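Local coordinates for protein homoserine kinase (PDB 4P52) that probably catalyses the ATP-dependent phosphorylation of homoserine to O-phosphohomoserine, a step on the way to threonine, as a member of the GHMP kinase family, at residues A[84-97]-A[145-157]. Sequence-based numbering, arbitrary orientation.
Sequences KNTVSISILRYLET and LLPFAMEGEFLAC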
ATOM      1  N   LYS A  84      15.907  28.416  18.634  1.00 57.01           N
ATOM      2  CA  LYS A  84      14.917  28.546  17.569  1.00 56.64           C
ATOM      3  C   LYS A  84      15.304  27.818  16.282  1.00 54.27           C
ATOM      4  O   LYS A  84      14.474  27.703  15.385  1.00 54.48           O
ATOM      5  CB  LYS A  84      14.662  30.018  17.239  1.00 59.48           C
ATOM      6  CG  LYS A  84      13.740  30.739  18.216  1.00 64.56           C
ATOM      7  CD  LYS A  84      13.545  32.193  17.817  1.00 66.39           C
ATOM      8  CE  LYS A  84      12.759  32.941  18.874  1.00 69.22           C
ATOM      9  NZ  LYS A  84      13.419  34.253  19.119  1.00 70.73           N
ATOM     10  N   ASN A  85      16.552  27.350  16.180  1.00 50.50           N
ATOM     11  CA  ASN A  85      17.038  26.730  14.944  1.00 47.09           C
ATOM     12  C   ASN A  85      17.045  25.211  15.004  1.00 44.64           C
ATOM     13  O   ASN A  85      17.485  24.604  15.993  1.00 46.07           O
ATOM     14  CB  ASN A  85      18.425  27.251  14.547  1.00 47.36           C
ATOM     15  CG  ASN A  85      18.853  26.782  13.154  1.00 46.46           C
ATOM     16  OD1 ASN A  85      18.910  25.582  12.880  1.00 49.56           O
ATOM     17  ND2 ASN A  85      19.167  27.730  12.274  1.00 43.50           N
ATOM     18  N   THR A  86      16.577  24.610  13.922  1.00 40.07           N
ATOM     19  CA  THR A  86      16.360  23.180  13.891  1.00 42.17           C
ATOM     20  C   THR A  86      17.629  22.354  14.180  1.00 41.80           C
ATOM     21  O   THR A  86      17.585  21.371  14.923  1.00 43.51           O
ATOM     22  CB  THR A  86      15.647  22.741  12.585  1.00 42.90           C
ATOM     23  OG1 THR A  86      15.203  21.403  12.740  1.00 47.10           O
ATOM     24  CG2 THR A  86      16.554  22.821  11.361  1.00 40.22           C
ATOM     25  N   VAL A  87      18.758  22.790  13.634  1.00 38.90           N
ATOM     26  CA  VAL A  87      20.013  22.069  13.742  1.00 37.03           C
ATOM     27  C   VAL A  87      20.560  22.127  15.168  1.00 38.39           C
ATOM     28  O   VAL A  87      20.948  21.109  15.733  1.00 39.48           O
ATOM     29  CB  VAL A  87      21.045  22.647  12.765  1.00 35.75           C
ATOM     30  CG1 VAL A  87      22.374  21.921  12.894  1.00 35.55           C
ATOM     31  CG2 VAL A  87      20.531  22.575  11.337  1.00 33.25           C
ATOM     32  N   SER A  88      20.582  23.316  15.754  1.00 38.51           N
ATOM     33  CA  SER A  88      21.063  23.473  17.117  1.00 39.64           C
ATOM     34  C   SER A  88      20.164  22.786  18.159  1.00 40.74           C
ATOM     35  O   SER A  88      20.669  22.229  19.146  1.00 40.16           O
ATOM     36  CB  SER A  88      21.316  24.949  17.446  1.00 41.06           C
ATOM     37  OG  SER A  88      20.314  25.774  16.888  1.00 43.10           O
ATOM     38  N   ILE A  89      18.846  22.793  17.926  1.00 42.13           N
ATOM     39  CA  ILE A  89      17.906  22.129  18.844  1.00 42.62           C
ATOM     40  C   ILE A  89      18.201  20.636  18.846  1.00 41.86           C
ATOM     41  O   ILE A  89      18.351  20.035  19.903  1.00 44.03           O
ATOM     42  CB  ILE A  89      16.414  22.415  18.505  1.00 43.56           C
ATOM     43  CG1 ILE A  89      16.064  23.885  18.788  1.00 45.22           C
ATOM     44  CG2 ILE A  89      15.468  21.488  19.286  1.00 41.65           C
ATOM     45  CD1 ILE A  89      14.791  24.362  18.098  1.00 45.01           C
ATOM     46  N   SER A  90      18.317  20.057  17.656  1.00 40.71           N
ATOM     47  CA  SER A  90      18.643  18.637  17.496  1.00 41.25           C
ATOM     48  C   SER A  90      19.910  18.200  18.215  1.00 39.85           C
ATOM     49  O   SER A  90      19.922  17.176  18.923  1.00 40.03           O
ATOM     50  CB  SER A  90      18.837  18.343  16.026  1.00 43.46           C
ATOM     51  OG  SER A  90      17.694  18.753  15.324  1.00 48.49           O
ATOM     52  N   ILE A  91      20.979  18.968  17.996  1.00 37.47           N
ATOM     53  CA  ILE A  91      22.289  18.663  18.538  1.00 35.25           C
ATOM     54  C   ILE A  91      22.277  18.845  20.049  1.00 37.46           C
ATOM     55  O   ILE A  91      22.843  18.035  20.786  1.00 37.56           O
ATOM     56  CB  ILE A  91      23.352  19.557  17.882  1.00 33.27           C
ATOM     57  CG1 ILE A  91      23.474  19.205  16.395  1.00 30.35           C
ATOM     58  CG2 ILE A  91      24.686  19.460  18.623  1.00 33.21           C
ATOM     59  CD1 ILE A  91      24.356  20.149  15.608  1.00 29.35           C
ATOM     60  N   LEU A  92      21.604  19.897  20.516  1.00 39.05           N
ATOM     61  CA  LEU A  92      21.488  20.124  21.952  1.00 41.28           C
ATOM     62  C   LEU A  92      20.795  18.953  22.646  1.00 43.55           C
ATOM     63  O   LEU A  92      21.237  18.521  23.724  1.00 45.76           O
ATOM     64  CB  LEU A  92      20.794  21.452  22.253  1.00 42.00           C
ATOM     65  CG  LEU A  92      20.806  21.948  23.715  1.00 45.61           C
ATOM     66  CD1 LEU A  92      22.193  22.004  24.379  1.00 44.79           C
ATOM     67  CD2 LEU A  92      20.080  23.291  23.801  1.00 46.77           C
ATOM     68  N   ARG A  93      19.739  18.424  22.014  1.00 43.72           N
ATOM     69  CA  ARG A  93      18.975  17.310  22.576  1.00 46.71           C
ATOM     70  C   ARG A  93      19.804  16.060  22.590  1.00 45.97           C
ATOM     71  O   ARG A  93      19.737  15.281  23.544  1.00 50.66           O
ATOM     72  CB  ARG A  93      17.665  17.057  21.830  1.00 53.43           C
ATOM     73  CG  ARG A  93      16.618  18.166  21.956  1.00 65.27           C
ATOM     74  CD  ARG A  93      16.171  18.465  23.394  1.00 79.61           C
ATOM     75  NE  ARG A  93      15.488  17.337  24.038  1.00 93.02           N
ATOM     76  CZ  ARG A  93      14.272  16.891  23.714  1.00104.31           C
ATOM     77  NH1 ARG A  93      13.576  17.458  22.730  1.00104.48           N
ATOM     78  NH2 ARG A  93      13.752  15.862  24.369  1.00110.10           N
ATOM     79  N   TYR A  94      20.607  15.875  21.553  1.00 42.00           N
ATOM     80  CA  TYR A  94      21.441  14.700  21.468  1.00 41.13           C
ATOM     81  C   TYR A  94      22.422  14.726  22.641  1.00 43.46           C
ATOM     82  O   TYR A  94      22.482  13.772  23.430  1.00 45.12           O
ATOM     83  CB  TYR A  94      22.132  14.654  20.103  1.00 38.58           C
ATOM     84  CG  TYR A  94      23.242  13.628  19.939  1.00 36.58           C
ATOM     85  CD1 TYR A  94      24.539  13.918  20.342  1.00 35.58           C
ATOM     86  CD2 TYR A  94      23.003  12.392  19.331  1.00 35.05           C
ATOM     87  CE1 TYR A  94      25.565  13.002  20.172  1.00 34.87           C
ATOM     88  CE2 TYR A  94      24.032  11.460  19.171  1.00 34.22           C
ATOM     89  CZ  TYR A  94      25.314  11.774  19.592  1.00 34.39           C
ATOM     90  OH  TYR A  94      26.361  10.882  19.440  1.00 33.94           O
ATOM     91  N   LEU A  95      23.150  15.835  22.777  1.00 43.38           N
ATOM     92  CA  LEU A  95      24.083  16.028  23.884  1.00 43.61           C
ATOM     93  C   LEU A  95      23.402  15.830  25.231  1.00 46.60           C
ATOM     94  O   LEU A  95      23.942  15.156  26.099  1.00 47.11           O
ATOM     95  CB  LEU A  95      24.748  17.407  23.819  1.00 41.75           C
ATOM     96  CG  LEU A  95      25.568  17.696  22.554  1.00 39.69           C
ATOM     97  CD1 LEU A  95      26.014  19.150  22.504  1.00 39.44           C
ATOM     98  CD2 LEU A  95      26.764  16.760  22.413  1.00 39.12           C
ATOM     99  N   GLU A  96      22.210  16.391  25.407  1.00 48.97           N
ATOM    100  CA  GLU A  96      21.513  16.204  26.680  1.00 53.95           C
ATOM    101  C   GLU A  96      21.180  14.747  26.967  1.00 54.92           C
ATOM    102  O   GLU A  96      21.503  14.254  28.038  1.00 57.20           O
ATOM    103  CB  GLU A  96      20.294  17.097  26.799  1.00 57.37           C
ATOM    104  CG  GLU A  96      20.682  18.532  27.100  1.00 63.22           C
ATOM    105  CD  GLU A  96      19.575  19.528  26.817  1.00 72.94           C
ATOM    106  OE1 GLU A  96      18.573  19.184  26.123  1.00 73.16           O
ATOM    107  OE2 GLU A  96      19.721  20.675  27.293  1.00 79.76           O
ATOM    108  N   THR A  97      20.580  14.053  26.005  1.00 53.99           N
ATOM    109  CA  THR A  97      20.294  12.627  26.161  1.00 55.57           C
ATOM    110  C   THR A  97      21.485  11.789  26.645  1.00 58.86           C
ATOM    111  O   THR A  97      21.328  10.938  27.517  1.00 62.07           O
ATOM    112  CB  THR A  97      19.742  12.042  24.864  1.00 54.39           C
ATOM    113  OG1 THR A  97      18.472  12.644  24.618  1.00 57.23           O
ATOM    114  CG2 THR A  97      19.557  10.522  24.962  1.00 53.45           C
ATOM    115  N   LEU A 145      19.487   7.765  15.459  1.00 36.66           N
ATOM    116  CA  LEU A 145      19.509   9.219  15.352  1.00 34.46           C
ATOM    117  C   LEU A 145      18.185   9.804  14.896  1.00 34.09           C
ATOM    118  O   LEU A 145      17.927  11.004  15.126  1.00 34.77           O
ATOM    119  CB  LEU A 145      20.621   9.702  14.440  1.00 32.24           C
ATOM    120  CG  LEU A 145      22.019   9.185  14.774  1.00 31.48           C
ATOM    121  CD1 LEU A 145      23.004   9.708  13.740  1.00 29.24           C
ATOM    122  CD2 LEU A 145      22.433   9.546  16.200  1.00 31.77           C
ATOM    123  N   LEU A 146      17.342   8.975  14.278  1.00 31.70           N
ATOM    124  CA  LEU A 146      16.084   9.468  13.712  1.00 31.66           C
ATOM    125  C   LEU A 146      15.209  10.300  14.692  1.00 32.71           C
ATOM    126  O   LEU A 146      14.776  11.406  14.336  1.00 31.83           O
ATOM    127  CB  LEU A 146      15.288   8.338  13.057  1.00 32.26           C
ATOM    128  CG  LEU A 146      13.992   8.787  12.382  1.00 33.45           C
ATOM    129  CD1 LEU A 146      14.225   9.857  11.328  1.00 31.46           C
ATOM    130  CD2 LEU A 146      13.318   7.589  11.744  1.00 35.35           C
ATOM    131  N   PRO A 147      14.971   9.791  15.926  1.00 33.72           N
ATOM    132  CA  PRO A 147      14.103  10.557  16.841  1.00 34.78           C
ATOM    133  C   PRO A 147      14.625  11.970  17.134  1.00 36.21           C
ATOM    134  O   PRO A 147      13.828  12.926  17.216  1.00 36.80           O
ATOM    135  CB  PRO A 147      14.091   9.717  18.128  1.00 35.44           C
ATOM    136  CG  PRO A 147      14.545   8.356  17.725  1.00 35.29           C
ATOM    137  CD  PRO A 147      15.459   8.542  16.542  1.00 34.03           C
ATOM    138  N   PHE A 148      15.942  12.110  17.281  1.00 35.90           N
ATOM    139  CA  PHE A 148      16.516  13.419  17.520  1.00 36.85           C
ATOM    140  C   PHE A 148      16.282  14.360  16.357  1.00 36.18           C
ATOM    141  O   PHE A 148      15.997  15.540  16.552  1.00 36.83           O
ATOM    142  CB  PHE A 148      17.991  13.297  17.835  1.00 39.88           C
ATOM    143  CG  PHE A 148      18.259  12.476  19.044  1.00 45.30           C
ATOM    144  CD1 PHE A 148      17.859  12.919  20.291  1.00 49.07           C
ATOM    145  CD2 PHE A 148      18.886  11.250  18.936  1.00 49.21           C
ATOM    146  CE1 PHE A 148      18.089  12.158  21.418  1.00 52.85           C
ATOM    147  CE2 PHE A 148      19.131  10.480  20.059  1.00 53.11           C
ATOM    148  CZ  PHE A 148      18.728  10.933  21.302  1.00 54.14           C
ATOM    149  N   ALA A 149      16.388  13.834  15.145  1.00 35.93           N
ATOM    150  CA  ALA A 149      16.154  14.653  13.971  1.00 35.72           C
ATOM    151  C   ALA A 149      14.671  15.032  13.906  1.00 37.16           C
ATOM    152  O   ALA A 149      14.343  16.164  13.564  1.00 36.21           O
ATOM    153  CB  ALA A 149      16.619  13.937  12.714  1.00 33.99           C
HETATM  154  N   MSE A 150      13.795  14.091  14.280  1.00 38.95           N
HETATM  155  CA  MSE A 150      12.348  14.338  14.392  1.00 39.87           C
HETATM  156  C   MSE A 150      12.015  15.399  15.440  1.00 40.81           C
HETATM  157  O   MSE A 150      11.300  16.346  15.128  1.00 38.70           O
HETATM  158  CB  MSE A 150      11.577  13.040  14.689  1.00 43.63           C
HETATM  159  CG  MSE A 150      11.556  11.948  13.615  1.00 50.77           C
HETATM  160 SE   MSE A 150      10.745  12.569  11.913  1.00 66.00          SE
HETATM  161  CE  MSE A 150       8.818  12.525  12.373  1.00 64.31           C
ATOM    162  N   GLU A 151      12.494  15.251  16.684  1.00 44.53           N
ATOM    163  CA  GLU A 151      12.216  16.238  17.755  1.00 50.08           C
ATOM    164  C   GLU A 151      12.736  17.640  17.377  1.00 49.71           C
ATOM    165  O   GLU A 151      12.075  18.660  17.628  1.00 48.49           O
ATOM    166  CB  GLU A 151      12.854  15.832  19.081  1.00 61.17           C
ATOM    167  CG  GLU A 151      12.198  14.686  19.843  1.00 78.08           C
ATOM    168  CD  GLU A 151      13.123  14.063  20.913  1.00 96.97           C
ATOM    169  OE1 GLU A 151      14.098  14.715  21.373  1.00 95.17           O
ATOM    170  OE2 GLU A 151      12.882  12.895  21.304  1.00105.11           O
ATOM    171  N   GLY A 152      13.921  17.679  16.768  1.00 48.55           N
ATOM    172  CA  GLY A 152      14.486  18.914  16.250  1.00 46.15           C
ATOM    173  C   GLY A 152      13.532  19.641  15.325  1.00 44.48           C
ATOM    174  O   GLY A 152      13.178  20.798  15.579  1.00 46.24           O
ATOM    175  N   GLU A 153      13.121  18.959  14.260  1.00 41.86           N
ATOM    176  CA  GLU A 153      12.126  19.459  13.302  1.00 45.55           C
ATOM    177  C   GLU A 153      10.815  19.915  13.959  1.00 48.34           C
ATOM    178  O   GLU A 153      10.263  20.964  13.612  1.00 49.63           O
ATOM    179  CB  GLU A 153      11.774  18.345  12.333  1.00 50.05           C
ATOM    180  CG  GLU A 153      12.764  18.132  11.221  1.00 57.24           C
ATOM    181  CD  GLU A 153      12.354  18.886   9.983  1.00 66.28           C
ATOM    182  OE1 GLU A 153      11.513  18.352   9.205  1.00 69.29           O
ATOM    183  OE2 GLU A 153      12.874  20.012   9.812  1.00 67.07           O
ATOM    184  N   PHE A 154      10.315  19.093  14.878  1.00 48.31           N
ATOM    185  CA  PHE A 154       9.070  19.351  15.560  1.00 53.37           C
ATOM    186  C   PHE A 154       9.169  20.637  16.379  1.00 54.01           C
ATOM    187  O   PHE A 154       8.379  21.556  16.174  1.00 55.06           O
ATOM    188  CB  PHE A 154       8.657  18.145  16.420  1.00 60.11           C
ATOM    189  CG  PHE A 154       7.314  18.298  17.086  1.00 68.59           C
ATOM    190  CD1 PHE A 154       6.129  18.188  16.346  1.00 70.36           C
ATOM    191  CD2 PHE A 154       7.227  18.561  18.467  1.00 73.97           C
ATOM    192  CE1 PHE A 154       4.888  18.340  16.968  1.00 73.82           C
ATOM    193  CE2 PHE A 154       5.989  18.708  19.093  1.00 74.55           C
ATOM    194  CZ  PHE A 154       4.819  18.597  18.340  1.00 75.86           C
ATOM    195  N   LEU A 155      10.149  20.715  17.276  1.00 52.35           N
ATOM    196  CA  LEU A 155      10.329  21.913  18.108  1.00 52.30           C
ATOM    197  C   LEU A 155      10.596  23.206  17.318  1.00 55.34           C
ATOM    198  O   LEU A 155      10.192  24.265  17.748  1.00 58.64           O
ATOM    199  CB  LEU A 155      11.408  21.699  19.175  1.00 50.63           C
ATOM    200  CG  LEU A 155      11.061  20.704  20.285  1.00 51.94           C
ATOM    201  CD1 LEU A 155      12.313  20.208  20.997  1.00 52.16           C
ATOM    202  CD2 LEU A 155      10.080  21.318  21.279  1.00 54.88           C
ATOM    203  N   ALA A 156      11.256  23.126  16.170  1.00 56.25           N
ATOM    204  CA  ALA A 156      11.554  24.325  15.378  1.00 57.31           C
ATOM    205  C   ALA A 156      10.429  24.762  14.437  1.00 59.82           C
ATOM    206  O   ALA A 156       9.998  25.901  14.483  1.00 61.91           O
ATOM    207  CB  ALA A 156      12.846  24.146  14.602  1.00 56.77           C
ATOM    208  N   CYS A 157       9.965  23.870  13.572  1.00 62.60           N
ATOM    209  CA  CYS A 157       8.948  24.231  12.577  1.00 62.35           C
ATOM    210  C   CYS A 157       7.536  23.761  12.989  1.00 61.64           C
ATOM    211  O   CYS A 157       6.585  23.876  12.210  1.00 62.84           O
ATOM    212  CB  CYS A 157       9.342  23.684  11.196  1.00 64.21           C
ATOM    213  SG  CYS A 157      11.097  23.877  10.765  1.00 65.07           S
TER
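Phe148 rises from helix 146-157 against Tyr94 and Thr97 of helix 86-97. The Tyr94 ring turns its edge to the Phe148 face in a T-shaped pair, planes at 76° and centroids 5.9 Å apart, and Tyr94 CA lies over the rim of a Phe148 face. Thr97 and Phe148 point at each other, Thr97 OG1 lying near the ring plane beside CE1; that hydroxyl is bonded back to Arg93 O. Tyr94 has chi1 169°, its CG opposite the backbone N and beside the carbonyl carbon, and its CE2 packs on Leu145 CD2 at 3.9 Å, while OH is hydrogen-bonded to Asn133 OD1. Both helices belong to the N-terminal domain of the GHMP kinase fold, where they cross at 134° and helix 120-135 packs beside them, touching Ser90 and Leu145. At the crossing Gly152, having no side chain, lets its CA come 4.3 Å from Ser90 CA; Ser90 OG, hydrogen-bonded to Thr86 O, faces Gly152 CA. Further along, Ala156 CB sits 3.7 Å from Thr86 CB, and Ile89 CG2 touches Leu155 CD1. The Arg93 chain curls through its middle torsions, carrying the guanidinium out to Glu151. Glu151 OE1 lies over a guanidinium face, 3.1 Å from NH1, where no N-H aims at it; the two groups are nearly parallel and the salt bridge is electrostatic. Leu155 CD1 borders the guanidinium edge. Replacing Arg93 by an alanine is likely to leave the Glu151 carboxylate without this positive partner and to uncover Leu155 CD1.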